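PDB 6I5S: bottromycin amidohydrolase from Streptomyces purpureus, which probably hydrolyses an amide bond in a thiazoline-containing precursor during bottromycin biosynthesis, using a zinc-dependent active site. Local coordinates for residues 94-99 with 346-351. Sequence-based numbering, arbitrary orientation.
Sequences HAHVSS and GTDCGN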
# COMPACT_ATOMS: atom_id res chain seq x y z
N HIS A 94 -2.61 1.56 -0.23
CA HIS A 94 -3.24 2.34 0.82
C HIS A 94 -2.27 2.43 1.99
O HIS A 94 -2.40 1.67 2.95
CB HIS A 94 -4.54 1.71 1.28
CG HIS A 94 -5.42 2.60 2.12
ND1 HIS A 94 -6.73 2.90 1.78
CD2 HIS A 94 -5.18 3.27 3.28
CE1 HIS A 94 -7.23 3.73 2.68
NE2 HIS A 94 -6.33 3.95 3.62
N ALA A 95 -1.30 3.34 1.95
CA ALA A 95 -0.31 3.46 3.01
C ALA A 95 -0.47 4.81 3.69
O ALA A 95 -0.99 5.76 3.10
CB ALA A 95 1.12 3.29 2.48
N HIS A 96 -0.14 4.85 4.98
CA HIS A 96 -0.10 6.08 5.77
C HIS A 96 1.35 6.21 6.24
O HIS A 96 1.70 5.86 7.36
CB HIS A 96 -1.09 6.05 6.92
CG HIS A 96 -2.51 6.10 6.45
ND1 HIS A 96 -3.09 7.24 5.94
CD2 HIS A 96 -3.46 5.13 6.37
CE1 HIS A 96 -4.34 6.98 5.58
NE2 HIS A 96 -4.58 5.71 5.84
N VAL A 97 2.19 6.71 5.34
CA VAL A 97 3.60 6.94 5.61
C VAL A 97 3.72 8.20 6.43
O VAL A 97 3.27 9.27 6.00
CB VAL A 97 4.37 7.04 4.30
CG1 VAL A 97 5.77 7.58 4.56
CG2 VAL A 97 4.37 5.66 3.65
N SER A 98 4.28 8.07 7.64
CA SER A 98 4.46 9.15 8.59
C SER A 98 5.90 9.32 9.04
O SER A 98 6.20 10.31 9.72
CB SER A 98 3.58 8.94 9.83
OG SER A 98 2.23 9.01 9.47
N SER A 99 6.78 8.40 8.68
CA SER A 99 8.17 8.46 9.12
C SER A 99 9.06 7.73 8.12
O SER A 99 8.62 6.91 7.31
CB SER A 99 8.37 7.84 10.51
OG SER A 99 8.30 6.46 10.43
N GLY A 346 -3.53 -3.04 -0.61
CA GLY A 346 -3.24 -1.93 0.28
C GLY A 346 -3.40 -2.39 1.71
O GLY A 346 -4.08 -3.37 1.99
N THR A 347 -2.77 -1.65 2.64
CA THR A 347 -2.61 -2.15 4.00
C THR A 347 -3.19 -1.28 5.10
O THR A 347 -3.44 -1.81 6.19
CB THR A 347 -1.12 -2.32 4.33
OG1 THR A 347 -0.43 -1.06 4.28
CG2 THR A 347 -0.50 -3.31 3.36
N ASP A 348 -3.37 0.02 4.87
CA ASP A 348 -3.62 0.96 5.97
C ASP A 348 -2.51 0.88 7.01
O ASP A 348 -2.74 1.07 8.21
CB ASP A 348 -5.01 0.71 6.60
CG ASP A 348 -5.86 1.97 6.74
OD1 ASP A 348 -5.40 3.08 6.49
OD2 ASP A 348 -7.03 1.81 7.09
N CYS A 349 -1.28 0.64 6.55
CA CYS A 349 -0.15 0.57 7.46
C CYS A 349 -0.07 1.84 8.27
O CYS A 349 -0.32 2.96 7.78
CB CYS A 349 1.16 0.24 6.74
SG CYS A 349 1.69 1.44 5.45
N GLY A 350 0.35 1.68 9.51
CA GLY A 350 0.27 2.73 10.50
C GLY A 350 -0.84 2.50 11.51
O GLY A 350 -0.71 2.93 12.65
N ASN A 351 -1.92 1.86 11.10
CA ASN A 351 -2.93 1.38 12.04
C ASN A 351 -2.28 0.39 13.00
O ASN A 351 -1.25 -0.23 12.66
CB ASN A 351 -4.07 0.68 11.31
CG ASN A 351 -5.06 1.63 10.68
OD1 ASN A 351 -4.78 2.80 10.53
ND2 ASN A 351 -6.21 1.10 10.26
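Gly346 lies against the start of 94-99, its CA 3.6 Å from the backbone N of His94. With no side chain on Gly346 the two backbones can come this near; a CB would run into that nitrogen. Thr347 follows, its N making a weak hydrogen bond to His94 O, while its OG1 accepts from Cys349 N in an ST turn and is also tied to Asp92, a residue that binds His94 N as well. The main backbone link comes next: Asp348 N donates to His94 O at 2.7 Å. The Asp348 side chain runs alongside both histidines, and its OD1 shares one zinc ion with the NE2 atoms of His94 and His96. OD1 stands 3.1 Å from His94 NE2, a spacing set by the common metal and not by a hydrogen bond. The carboxylate is turned 70° from the ring of His94 but 36° from that of His96, at whose edge OD1 sits. Second-shell partners probably hold the ligands in orientation: Arg279 pairs with OD2, and Glu228 accepts from His94 ND1. With CG beside its own backbone N (chi1 -69°), His96 swings its ring back toward Asp348; an alanine here would probably leave the zinc ion short of one ligand and open a gap beside the carboxylate. Cys349 then packs its SG 3.5 Å from Ala95 CB, and its O takes a weak hydrogen bond from His96 N. A type II turn from Asp348 to Asn351, closed by Asn351 N to Asp348 O, leads the chain away. The HxH pair ending a strand and the distant aspartate form one zinc site, completed by the carboxylated lysine Xaa183, which bridges to a second zinc ion held by His210 and His229: the binuclear centre of the amidohydrolase superfamily.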